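Local coordinates for protein DspB (Aggregatibacter actinomycetemcomitans, PDB 1YHT) that probably cleaves terminal N-acetylhexosamine residues from polysaccharide as a family 20 beta-hexosaminidase, helping to disperse bacterial biofilms, at residues T19-D24 with N48-H53; L52-H57 with P113-P118. One frame throughout, in Å; residues are numbered along the deposited sequence.

Interaction 1 (T19-D24 with N48-H53)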
loop_
_atom_site.group_PDB
_atom_site.type_symbol
_atom_site.label_atom_id
_atom_site.label_comp_id
_atom_site.label_asym_id
_atom_site.label_seq_id
_atom_site.Cartn_x
_atom_site.Cartn_y
_atom_site.Cartn_z
ATOM N N THR A 19 6.814 -7.045 10.235
ATOM C CA THR A 19 5.588 -7.733 9.888
ATOM C C THR A 19 4.379 -6.957 10.365
ATOM O O THR A 19 4.432 -6.254 11.397
ATOM C CB THR A 19 5.585 -9.172 10.475
ATOM O OG1 THR A 19 4.597 -9.962 9.799
ATOM C CG2 THR A 19 5.287 -9.136 11.952
ATOM N N GLY A 20 3.308 -7.065 9.600
ATOM C CA GLY A 20 2.076 -6.343 9.906
ATOM C C GLY A 20 0.991 -6.478 8.891
ATOM O O GLY A 20 0.856 -7.517 8.228
ATOM N N LEU A 21 0.226 -5.399 8.772
ATOM C CA LEU A 21 -0.977 -5.335 7.982
ATOM C C LEU A 21 -0.852 -4.204 6.988
ATOM O O LEU A 21 -0.421 -3.087 7.330
ATOM C CB LEU A 21 -2.177 -5.041 8.871
ATOM C CG LEU A 21 -3.523 -4.781 8.244
ATOM C CD1 LEU A 21 -4.015 -5.976 7.528
ATOM C CD2 LEU A 21 -4.471 -4.362 9.322
ATOM N N MET A 22 -1.262 -4.486 5.763
ATOM C CA MET A 22 -1.573 -3.411 4.835
ATOM C C MET A 22 -3.082 -3.283 4.778
ATOM O O MET A 22 -3.818 -4.240 4.413
ATOM C CB MET A 22 -1.015 -3.744 3.459
ATOM C CG MET A 22 -1.002 -2.619 2.527
ATOM S SD MET A 22 -2.395 -2.242 1.475
ATOM C CE MET A 22 -3.596 -3.548 1.343
ATOM N N LEU A 23 -3.567 -2.100 5.094
ATOM C CA LEU A 23 -5.002 -1.900 5.167
ATOM C C LEU A 23 -5.358 -0.887 4.109
ATOM O O LEU A 23 -4.839 0.255 4.119
ATOM C CB LEU A 23 -5.432 -1.376 6.556
ATOM C CG LEU A 23 -6.969 -1.322 6.748
ATOM C CD1 LEU A 23 -7.665 -2.676 6.739
ATOM C CD2 LEU A 23 -7.308 -0.600 7.998
ATOM N N ASP A 24 -6.238 -1.307 3.199
ATOM C CA ASP A 24 -6.717 -0.447 2.119
ATOM C C ASP A 24 -7.961 0.264 2.626
ATOM O O ASP A 24 -9.047 -0.294 2.671
ATOM C CB ASP A 24 -6.980 -1.271 0.866
ATOM C CG ASP A 24 -7.805 -0.548 -0.185
ATOM O OD1 ASP A 24 -7.957 0.704 -0.171
ATOM O OD2 ASP A 24 -8.305 -1.270 -1.086
ATOM N N ASN A 48 4.782 -5.384 13.943
ATOM C CA ASN A 48 5.291 -4.050 14.189
ATOM C C ASN A 48 4.942 -2.929 13.205
ATOM O O ASN A 48 5.416 -1.821 13.404
ATOM C CB ASN A 48 6.782 -4.100 14.432
ATOM C CG ASN A 48 7.450 -4.837 13.391
ATOM O OD1 ASN A 48 7.026 -4.783 12.243
ATOM N ND2 ASN A 48 8.461 -5.598 13.765
ATOM N N PHE A 49 4.096 -3.190 12.202
ATOM C CA PHE A 49 3.662 -2.118 11.319
ATOM C C PHE A 49 2.251 -2.241 10.797
ATOM O O PHE A 49 1.678 -3.340 10.664
ATOM C CB PHE A 49 4.682 -1.850 10.187
ATOM C CG PHE A 49 4.676 -2.856 9.069
ATOM C CD1 PHE A 49 3.750 -2.744 8.040
ATOM C CD2 PHE A 49 5.647 -3.843 8.985
ATOM C CE1 PHE A 49 3.770 -3.598 6.945
ATOM C CE2 PHE A 49 5.705 -4.728 7.885
ATOM C CZ PHE A 49 4.754 -4.649 6.889
ATOM N N LEU A 50 1.716 -1.056 10.501
ATOM C CA LEU A 50 0.449 -0.888 9.773
ATOM C C LEU A 50 0.740 0.021 8.548
ATOM O O LEU A 50 1.042 1.213 8.702
ATOM C CB LEU A 50 -0.601 -0.246 10.692
ATOM C CG LEU A 50 -1.956 0.106 10.011
ATOM C CD1 LEU A 50 -2.604 -1.072 9.376
ATOM C CD2 LEU A 50 -2.909 0.654 11.084
ATOM N N HIS A 51 0.728 -0.607 7.380
ATOM C CA HIS A 51 0.860 0.020 6.064
ATOM C C HIS A 51 -0.519 0.493 5.621
ATOM O O HIS A 51 -1.437 -0.301 5.311
ATOM C CB HIS A 51 1.555 -1.026 5.153
ATOM C CG HIS A 51 1.610 -0.707 3.676
ATOM N ND1 HIS A 51 2.133 -1.614 2.767
ATOM C CD2 HIS A 51 1.172 0.351 2.943
ATOM C CE1 HIS A 51 2.018 -1.121 1.546
ATOM N NE2 HIS A 51 1.413 0.054 1.616
ATOM N N LEU A 52 -0.675 1.812 5.632
ATOM C CA LEU A 52 -1.973 2.454 5.408
ATOM C C LEU A 52 -2.111 2.906 3.989
ATOM O O LEU A 52 -1.557 3.952 3.594
ATOM C CB LEU A 52 -2.171 3.637 6.328
ATOM C CG LEU A 52 -3.635 4.039 6.543
ATOM C CD1 LEU A 52 -4.420 2.934 7.306
ATOM C CD2 LEU A 52 -3.751 5.374 7.274
ATOM N N HIS A 53 -2.876 2.116 3.226
ATOM C CA HIS A 53 -3.154 2.400 1.804
ATOM C C HIS A 53 -4.415 3.246 1.741
ATOM O O HIS A 53 -5.506 2.710 1.552
ATOM C CB HIS A 53 -3.295 1.064 1.041
ATOM C CG HIS A 53 -3.390 1.215 -0.453
ATOM N ND1 HIS A 53 -2.293 1.119 -1.286
ATOM C CD2 HIS A 53 -4.455 1.436 -1.256
ATOM C CE1 HIS A 53 -2.686 1.290 -2.540
ATOM N NE2 HIS A 53 -3.997 1.484 -2.549
#

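Interaction 2 (L52-H57 with P113-P118)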
loop_
_atom_site.group_PDB
_atom_site.type_symbol
_atom_site.label_atom_id
_atom_site.label_comp_id
_atom_site.label_asym_id
_atom_site.label_seq_id
_atom_site.Cartn_x
_atom_site.Cartn_y
_atom_site.Cartn_z
ATOM N N LEU A 52 -0.675 1.812 5.632
ATOM C CA LEU A 52 -1.973 2.454 5.408
ATOM C C LEU A 52 -2.111 2.906 3.989
ATOM O O LEU A 52 -1.557 3.952 3.594
ATOM C CB LEU A 52 -2.171 3.637 6.328
ATOM C CG LEU A 52 -3.635 4.039 6.543
ATOM C CD1 LEU A 52 -4.420 2.934 7.306
ATOM C CD2 LEU A 52 -3.751 5.374 7.274
ATOM N N HIS A 53 -2.876 2.116 3.226
ATOM C CA HIS A 53 -3.154 2.400 1.804
ATOM C C HIS A 53 -4.415 3.246 1.741
ATOM O O HIS A 53 -5.506 2.710 1.552
ATOM C CB HIS A 53 -3.295 1.064 1.041
ATOM C CG HIS A 53 -3.390 1.215 -0.453
ATOM N ND1 HIS A 53 -2.293 1.119 -1.286
ATOM C CD2 HIS A 53 -4.455 1.436 -1.256
ATOM C CE1 HIS A 53 -2.686 1.290 -2.540
ATOM N NE2 HIS A 53 -3.997 1.484 -2.549
ATOM N N PHE A 54 -4.250 4.564 1.908
ATOM C CA PHE A 54 -5.365 5.543 2.053
ATOM C C PHE A 54 -5.718 6.301 0.777
ATOM O O PHE A 54 -6.679 7.072 0.765
ATOM C CB PHE A 54 -5.082 6.575 3.190
ATOM C CG PHE A 54 -3.866 7.431 2.957
ATOM C CD1 PHE A 54 -3.933 8.575 2.167
ATOM C CD2 PHE A 54 -2.663 7.092 3.513
ATOM C CE1 PHE A 54 -2.816 9.317 1.926
ATOM C CE2 PHE A 54 -1.553 7.846 3.268
ATOM C CZ PHE A 54 -1.636 8.966 2.483
ATOM N N SER A 55 -4.946 6.070 -0.297
ATOM C CA SER A 55 -5.111 6.824 -1.535
ATOM C C SER A 55 -5.135 5.827 -2.739
ATOM O O SER A 55 -4.206 5.029 -2.924
ATOM C CB SER A 55 -3.989 7.837 -1.679
ATOM O OG SER A 55 -4.036 8.506 -2.936
ATOM N N ASP A 56 -6.205 5.876 -3.525
ATOM C CA ASP A 56 -6.293 5.038 -4.724
ATOM C C ASP A 56 -7.274 5.704 -5.684
ATOM O O ASP A 56 -7.565 6.875 -5.532
ATOM C CB ASP A 56 -6.680 3.577 -4.383
ATOM C CG ASP A 56 -6.018 2.556 -5.314
ATOM O OD1 ASP A 56 -6.396 2.571 -6.525
ATOM O OD2 ASP A 56 -5.093 1.757 -4.874
ATOM N N HIS A 57 -7.811 4.975 -6.653
ATOM C CA HIS A 57 -8.749 5.575 -7.583
ATOM C C HIS A 57 -10.050 6.054 -6.939
ATOM O O HIS A 57 -10.529 7.135 -7.254
ATOM C CB HIS A 57 -9.126 4.599 -8.691
ATOM C CG HIS A 57 -7.977 4.113 -9.492
ATOM N ND1 HIS A 57 -7.257 4.941 -10.320
ATOM C CD2 HIS A 57 -7.497 2.865 -9.692
ATOM C CE1 HIS A 57 -6.360 4.229 -10.974
ATOM N NE2 HIS A 57 -6.488 2.965 -10.625
ATOM N N PRO A 113 2.561 5.322 5.784
ATOM C CA PRO A 113 1.611 5.832 4.778
ATOM C C PRO A 113 2.019 5.417 3.371
ATOM O O PRO A 113 3.214 5.347 3.090
ATOM C CB PRO A 113 1.674 7.360 4.964
ATOM C CG PRO A 113 3.157 7.618 5.331
ATOM C CD PRO A 113 3.409 6.409 6.337
ATOM N N GLU A 114 1.027 5.178 2.497
ATOM C CA GLU A 114 1.238 4.917 1.082
ATOM C C GLU A 114 0.513 5.945 0.264
ATOM O O GLU A 114 -0.733 5.971 0.231
ATOM C CB GLU A 114 0.789 3.501 0.615
ATOM C CG GLU A 114 1.161 3.234 -0.848
ATOM C CD GLU A 114 0.666 1.932 -1.453
ATOM O OE1 GLU A 114 0.214 1.020 -0.724
ATOM O OE2 GLU A 114 0.700 1.854 -2.714
ATOM N N LEU A 115 1.297 6.760 -0.443
ATOM C CA LEU A 115 0.765 7.696 -1.413
ATOM C C LEU A 115 1.108 7.112 -2.775
ATOM O O LEU A 115 2.209 7.262 -3.246
ATOM C CB LEU A 115 1.394 9.086 -1.193
ATOM C CG LEU A 115 0.758 10.260 -1.931
ATOM C CD1 LEU A 115 -0.623 10.549 -1.376
ATOM C CD2 LEU A 115 1.664 11.490 -1.863
ATOM N N ASP A 116 0.154 6.394 -3.367
ATOM C CA ASP A 116 0.430 5.604 -4.544
ATOM C C ASP A 116 0.514 6.527 -5.787
ATOM O O ASP A 116 -0.197 7.536 -5.901
ATOM C CB ASP A 116 -0.623 4.492 -4.726
ATOM C CG ASP A 116 -0.146 3.355 -5.610
ATOM O OD1 ASP A 116 0.889 3.518 -6.318
ATOM O OD2 ASP A 116 -0.851 2.301 -5.617
ATOM N N SER A 117 1.440 6.169 -6.650
ATOM C CA SER A 117 1.689 6.835 -7.931
ATOM C C SER A 117 2.644 5.940 -8.705
ATOM O O SER A 117 3.294 5.055 -8.120
ATOM C CB SER A 117 2.238 8.242 -7.758
ATOM O OG SER A 117 3.647 8.286 -7.601
ATOM N N PRO A 118 2.730 6.142 -10.044
ATOM C CA PRO A 118 2.023 7.120 -10.865
ATOM C C PRO A 118 0.590 6.791 -11.223
ATOM O O PRO A 118 -0.110 7.675 -11.727
ATOM C CB PRO A 118 2.850 7.135 -12.180
ATOM C CG PRO A 118 3.481 5.864 -12.251
ATOM C CD PRO A 118 3.678 5.353 -10.831
HETATM O O HOH W 1 -2.601 4.329 -0.895
HETATM O O HOH W 2 -2.623 7.262 -4.681
#

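Interaction 1 (T19-D24 with N48-H53)
Thr19 to Asp24 and Phe49 to His53 run as adjacent parallel strands, inclined by 18° and joined by a ladder in which Leu21 and Leu23 each give their N-H and their carbonyl to the neighbouring strand: to Phe49 and His51 in the first case, to His51 and His53 in the second. At the start of the ladder Thr19 O accepts from two donors, Asn48 N at 2.7 Å and Phe49 N, while the Asn48 side chain turns back so that its OD1 takes Thr19 N at 3.0 Å and its ND2 reaches Lys17 O. Glycine suits the next place, since Gly20 CA makes a CA-H...O contact of 3.1 Å with Phe49 O that leaves no room for a side chain beside the carbonyl. Gly20 CA also stands over the Phe49 ring, 4.2 Å from its centroid, a CH-pi contact. Along the face bearing Met22, Asp24, His51 and His53, Met22 packs tightly. Its CG sits over the centre of the His51 imidazole, 3.3 Å from the centroid, and a bend at chi2 (-89°) carries SD on to His53 CB at 3.5 Å. Tyr272 OH holds His51 ND1. Asp24 OD1 lies at the edge of the His53 ring, near CD2, and its carboxylate is bound by Ala26 N, Gly331 N and Arg27. The face with Leu21, Leu23, Leu50 and Leu52 is apolar: Leu50 CD1 meets Leu21 CD2 at 3.8 Å. Strand, helix and strand make a beta-alpha-beta unit of the TIM barrel, the histidine face looking into the barrel and the leucines out to helix 32-44.

Interaction 2 (L52-H57 with P113-P118)
Pro113 begins the contact with Phe54, whose ring it meets at the edge, CB lying 3.7 Å from Phe54 CE2. Glu114 then binds through its backbone, N to Leu52 O at 3.1 Å, and through its side chain. Extended beyond CG (chi2 -175°), that chain delivers OE1 to His53 ND1 at 2.6 Å, nearly straight at 165°. The oxygen lies in the imidazole plane, yet the imidazole comes from above the carboxylate, the two planes being 76° apart. Trp216 NE1 binds OE2, so donors on both oxygens fix the carboxylate's rotation; His53 is steadied at its far nitrogen, NE2, by Asp56 OD2 at 2.6 Å. Glu114 O sits over one face of the Phe54 ring. Here the segments part, and a water bridges them, accepting from Ser55 N and donating to Glu114 O at 2.7 Å. Leu115 reaches the Phe54 ring with CD1, 4.2 Å from CE1, an apolar contact suited to the barrel's outer layer. Asp116 points its OD2 at the edge of the His53 ring, 3.7 Å from CE1, while Gly182 N holds OD1. A second water joins Ser55 OG to Asp116 O. The arrangement is a His-carboxylate hydrogen bond on the inner face of adjacent parallel TIM-barrel strands. On the outside, Pro113 and Leu115 pack against helix 154-171, with Leu115 and Ser55 also touching helix 122-132; on the inside, Glu114 adjoins His179 of strand 177-181.

From the N terminus, strand 18-24 leads through helix 32-44 into strand 49-53, and interaction 1 closes that short loop. The chain leaves the same strand at 52-57, passes the small antiparallel sheet of strands 75-76, 82-83 and 90-91 and then helix 94-106, and returns on strand 110-117, where interaction 2 closes a longer loop. The loops follow one another, neither enclosing nor crossing, and overlap at Leu52 and His53, since strand 49-53 is the middle of three neighbours. Together they set three consecutive parallel strands of the barrel wall. A probable hydrogen bond from His51 NE2 to Glu114 OE1, 2.8 Å, ties the two contacts together inside the barrel.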